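Side-chain contacts in probable glutathione reductase (Sinorhizobium meliloti, PDB 4DNA), which probably reduces glutathione disulfide to glutathione with NADPH, as a homodimeric flavoenzyme carrying one FAD per subunit: residues Phe60-His63 against Phe64-Ala67; Ala86-Glu89 against Gln90-Arg94. One frame throughout, in Å; residues are numbered along the deposited sequence.

Contact 1: Phe60-His63 against Phe64-Ala67; sequences FAEH and FEDA
The carbonyl O of Glu-62 accepts a hydrogen bond from the backbone N of Asp-66 at 2.9 Å, one of the i to i+4 bonds of the alpha-helix 48-66. This helix starts with Cys-48 of the redox-active disulfide and here lies against the second subunit. Phe-64 N reaches two carbonyls of the turn before it, Phe-60 O at 3.0 Å and, weakly, Ala-61 O. The Phe-64 ring then lies back over that turn: CG is anti to the carbonyl carbon (chi1 -55°), which brings one ring face over Phe-60 O, 3.1 Å above the plane and offset toward the rim. The far end of the ring reaches Phe-60, one turn earlier, with CZ 3.8 Å from Phe-60 CB. Two large apolar residues suit this side because it packs on the partner chain: Phe-64 meets Trp-72 of the second subunit edge-to-face, and the Phe-60 ring meets Phe-70 of that subunit with planes at about 45°. In addition, His-63 stacks on His-63 of the second subunit. An alanine in place of Phe-64 would probably leave Phe-60 CB without this apolar cover and Trp-72 of the second subunit without its ring partner. Another side of the helix is acidic. Glu-62 and Asp-66, one turn apart, both form salt bridges with Arg-385, whose positive charge probably offsets the repulsion between their carboxylates. The Glu-65 chain bends back over the preceding turn, as CG sits between the backbone N and the carbonyl carbon (chi1 50°), so that CG rests 3.4 Å from Glu-62 O. Ala-67 N bonds weakly to His-63 O, and the small Ala-67 CB lies 3.5 Å from that same oxygen.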
loop_
_atom_site.group_PDB
_atom_site.type_symbol
_atom_site.label_atom_id
_atom_site.label_comp_id
_atom_site.label_asym_id
_atom_site.label_seq_id
_atom_site.Cartn_x
_atom_site.Cartn_y
_atom_site.Cartn_z
ATOM N N PHE A 60 7.557 -13.061 -8.584
ATOM C CA PHE A 60 8.879 -13.467 -8.118
ATOM C C PHE A 60 9.943 -13.375 -9.202
ATOM O O PHE A 60 11.124 -13.163 -8.897
ATOM C CB PHE A 60 8.860 -14.873 -7.543
ATOM C CG PHE A 60 8.058 -15.001 -6.284
ATOM C CD1 PHE A 60 8.632 -14.711 -5.041
ATOM C CD2 PHE A 60 6.730 -15.446 -6.330
ATOM C CE1 PHE A 60 7.896 -14.850 -3.868
ATOM C CE2 PHE A 60 5.996 -15.590 -5.158
ATOM C CZ PHE A 60 6.580 -15.283 -3.929
ATOM N N ALA A 61 9.529 -13.546 -10.457
ATOM C CA ALA A 61 10.451 -13.479 -11.593
ATOM C C ALA A 61 11.230 -12.167 -11.534
ATOM O O ALA A 61 12.462 -12.144 -11.609
ATOM C CB ALA A 61 9.676 -13.582 -12.894
ATOM N N GLU A 62 10.488 -11.081 -11.352
ATOM C CA GLU A 62 11.076 -9.765 -11.257
ATOM C C GLU A 62 11.896 -9.602 -9.983
ATOM O O GLU A 62 12.908 -8.902 -9.982
ATOM C CB GLU A 62 9.990 -8.697 -11.363
ATOM C CG GLU A 62 9.500 -8.493 -12.791
ATOM C CD GLU A 62 8.706 -7.213 -12.983
ATOM O OE1 GLU A 62 8.490 -6.492 -11.987
ATOM O OE2 GLU A 62 8.307 -6.924 -14.139
ATOM N N HIS A 63 11.468 -10.257 -8.905
ATOM C CA HIS A 63 12.203 -10.198 -7.645
ATOM C C HIS A 63 13.598 -10.721 -7.764
ATOM O O HIS A 63 14.518 -10.152 -7.182
ATOM C CB HIS A 63 11.466 -10.913 -6.524
ATOM C CG HIS A 63 10.306 -10.133 -5.973
ATOM N ND1 HIS A 63 10.379 -8.815 -5.711
ATOM C CD2 HIS A 63 9.018 -10.534 -5.622
ATOM C CE1 HIS A 63 9.193 -8.388 -5.236
ATOM N NE2 HIS A 63 8.365 -9.441 -5.177
ATOM N N PHE A 64 13.767 -11.799 -8.528
ATOM C CA PHE A 64 15.081 -12.410 -8.696
ATOM C C PHE A 64 16.058 -11.473 -9.393
ATOM O O PHE A 64 17.179 -11.276 -8.902
ATOM C CB PHE A 64 14.991 -13.763 -9.419
ATOM C CG PHE A 64 14.045 -14.745 -8.760
ATOM C CD1 PHE A 64 14.073 -14.950 -7.377
ATOM C CD2 PHE A 64 13.126 -15.467 -9.520
ATOM C CE1 PHE A 64 13.201 -15.837 -6.773
ATOM C CE2 PHE A 64 12.257 -16.363 -8.918
ATOM C CZ PHE A 64 12.292 -16.544 -7.544
ATOM N N GLU A 65 15.648 -10.888 -10.516
ATOM C CA GLU A 65 16.553 -9.994 -11.242
ATOM C C GLU A 65 16.766 -8.690 -10.478
ATOM O O GLU A 65 17.874 -8.135 -10.465
ATOM C CB GLU A 65 16.107 -9.758 -12.692
ATOM C CG GLU A 65 14.647 -9.366 -12.849
ATOM C CD GLU A 65 13.993 -9.984 -14.080
ATOM O OE1 GLU A 65 14.106 -11.220 -14.267
ATOM O OE2 GLU A 65 13.351 -9.237 -14.856
ATOM N N ASP A 66 15.715 -8.227 -9.808
ATOM C CA ASP A 66 15.792 -6.987 -9.054
ATOM C C ASP A 66 16.762 -7.065 -7.893
ATOM O O ASP A 66 17.346 -6.052 -7.532
ATOM C CB ASP A 66 14.417 -6.547 -8.570
ATOM C CG ASP A 66 13.687 -5.699 -9.595
ATOM O OD1 ASP A 66 14.193 -5.576 -10.749
ATOM O OD2 ASP A 66 12.621 -5.141 -9.236
ATOM N N ALA A 67 16.949 -8.261 -7.328
ATOM C CA ALA A 67 17.826 -8.454 -6.166
ATOM C C ALA A 67 19.290 -8.198 -6.495
ATOM O O ALA A 67 20.086 -7.934 -5.600
ATOM C CB ALA A 67 17.655 -9.848 -5.583
#

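Contact 2: Ala86-Glu89 against Gln90-Arg94; sequences AAKE and QEIAR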
loop_
_atom_site.group_PDB
_atom_site.type_symbol
_atom_site.label_atom_id
_atom_site.label_comp_id
_atom_site.label_asym_id
_atom_site.label_seq_id
_atom_site.Cartn_x
_atom_site.Cartn_y
_atom_site.Cartn_z
ATOM N N ALA A 86 -1.208 -26.998 -8.021
ATOM C CA ALA A 86 -1.506 -27.875 -6.899
ATOM C C ALA A 86 -1.645 -27.062 -5.614
ATOM O O ALA A 86 -2.631 -27.207 -4.871
ATOM C CB ALA A 86 -0.458 -28.963 -6.761
ATOM N N ALA A 87 -0.677 -26.176 -5.380
ATOM C CA ALA A 87 -0.699 -25.287 -4.224
ATOM C C ALA A 87 -1.996 -24.490 -4.198
ATOM O O ALA A 87 -2.549 -24.221 -3.132
ATOM C CB ALA A 87 0.502 -24.360 -4.249
ATOM N N LYS A 88 -2.484 -24.126 -5.381
ATOM C CA LYS A 88 -3.743 -23.398 -5.511
ATOM C C LYS A 88 -4.948 -24.245 -5.109
ATOM O O LYS A 88 -5.783 -23.786 -4.339
ATOM C CB LYS A 88 -3.892 -22.843 -6.929
ATOM C CG LYS A 88 -5.070 -21.909 -7.152
ATOM C CD LYS A 88 -6.293 -22.688 -7.574
ATOM C CE LYS A 88 -5.986 -23.542 -8.782
ATOM N NZ LYS A 88 -6.958 -24.664 -8.901
ATOM N N GLU A 89 -5.038 -25.471 -5.615
ATOM C CA GLU A 89 -6.168 -26.314 -5.272
ATOM C C GLU A 89 -6.265 -26.553 -3.777
ATOM O O GLU A 89 -7.370 -26.614 -3.227
ATOM C CB GLU A 89 -6.108 -27.654 -5.976
ATOM C CG GLU A 89 -6.717 -27.664 -7.359
ATOM C CD GLU A 89 -8.199 -27.329 -7.429
ATOM O OE1 GLU A 89 -9.022 -27.908 -6.679
ATOM O OE2 GLU A 89 -8.535 -26.502 -8.307
ATOM N N GLN A 90 -5.113 -26.688 -3.122
ATOM C CA GLN A 90 -5.121 -26.998 -1.702
ATOM C C GLN A 90 -5.793 -25.854 -0.974
ATOM O O GLN A 90 -6.498 -26.067 0.013
ATOM C CB GLN A 90 -3.715 -27.288 -1.138
ATOM C CG GLN A 90 -3.749 -27.857 0.286
ATOM C CD GLN A 90 -2.601 -28.811 0.623
ATOM O OE1 GLN A 90 -1.423 -28.420 0.655
ATOM N NE2 GLN A 90 -2.947 -30.068 0.916
ATOM N N GLU A 91 -5.604 -24.647 -1.495
ATOM C CA GLU A 91 -6.126 -23.460 -0.847
ATOM C C GLU A 91 -7.601 -23.244 -1.136
ATOM O O GLU A 91 -8.382 -22.954 -0.222
ATOM C CB GLU A 91 -5.320 -22.218 -1.227
ATOM C CG GLU A 91 -5.745 -20.943 -0.499
ATOM C CD GLU A 91 -5.834 -21.090 1.029
ATOM O OE1 GLU A 91 -5.252 -22.031 1.630
ATOM O OE2 GLU A 91 -6.492 -20.233 1.653
ATOM N N ILE A 92 -7.992 -23.378 -2.399
ATOM C CA ILE A 92 -9.382 -23.156 -2.744
ATOM C C ILE A 92 -10.256 -24.240 -2.136
ATOM O O ILE A 92 -11.387 -23.976 -1.740
ATOM C CB ILE A 92 -9.591 -22.981 -4.253
ATOM C CG1 ILE A 92 -9.425 -24.294 -5.005
ATOM C CG2 ILE A 92 -8.609 -21.953 -4.793
ATOM C CD1 ILE A 92 -10.080 -24.239 -6.363
ATOM N N ALA A 93 -9.705 -25.447 -2.023
ATOM C CA ALA A 93 -10.400 -26.537 -1.331
ATOM C C ALA A 93 -10.613 -26.184 0.132
ATOM O O ALA A 93 -11.697 -26.409 0.664
ATOM C CB ALA A 93 -9.650 -27.855 -1.461
ATOM N N ARG A 94 -9.583 -25.619 0.766
ATOM C CA ARG A 94 -9.669 -25.155 2.153
ATOM C C ARG A 94 -10.726 -24.063 2.299
ATOM O O ARG A 94 -11.564 -24.126 3.196
ATOM C CB ARG A 94 -8.312 -24.643 2.634
ATOM C CG ARG A 94 -8.265 -24.262 4.103
ATOM C CD ARG A 94 -6.946 -23.606 4.482
ATOM N NE ARG A 94 -6.876 -22.201 4.064
ATOM C CZ ARG A 94 -7.409 -21.175 4.740
ATOM N NH1 ARG A 94 -8.076 -21.374 5.881
ATOM N NH2 ARG A 94 -7.285 -19.942 4.266
#
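Glu-89 and Ile-92 cross obliquely, three residues apart on the alpha-helix 81-106, with Glu-89 OE2 3.4 Å from Ile-92 CD1. Two features bring them together: the Glu-89 chain is bent at chi2 (-61°), and Ile-92 CG1 lies between its own backbone N and carbonyl carbon (chi1 72°), so that CD1 reaches the carboxylate. The other branch, Ile-92 CG2, packs 3.7 Å from CD of Lys-88, whose twice-bent chain carries NZ round to a salt bridge with Glu-89. Isoleucine suits this place because CG2 gives the lysine methylenes apolar packing, while CG1 and CD1 lie beside a carboxylate whose charge is met by Lys-88 and Arg-38. Gln-90 contributes mainly through its base, CB lying 3.8 Å from Ala-87 O. Arg-94, about one turn after Glu-91, grips it side-on: NE donates to OE1 at 2.9 Å, and NH2 meets the syn lone pair of OE2 at 2.7 Å. Ala-87 and Glu-91 pack on Gly-69 and Thr-381 of the second subunit. Lys-88 also pairs with Asp-165, so opposite charges alternate from Arg-38 to Asp-165; this series probably keeps Glu-89 and Asp-165 ionised and ties the helix to the loops beside it.

Overall arrangement
Each contact is a short run of about two turns within one helix, and both belong to the part of the chain that carries the nucleotide-binding folds of this oxidoreductase. Contact 1 comes first along the chain, toward the end of helix 48-66, and contact 2 follows in the first half of helix 81-106. Their centres are 25 Å apart and their nearest atoms about 10 Å, so they do not meet directly. The two helices are nevertheless neighbours: Lys-88 of contact 2 packs on Pro-50 and Tyr-54 of helix 48-66. The side chain of Ile-92 is about 11 Å from the bound FAD. Since both contacts touch the second subunit, the helix pair links the FAD region with the dimer interface.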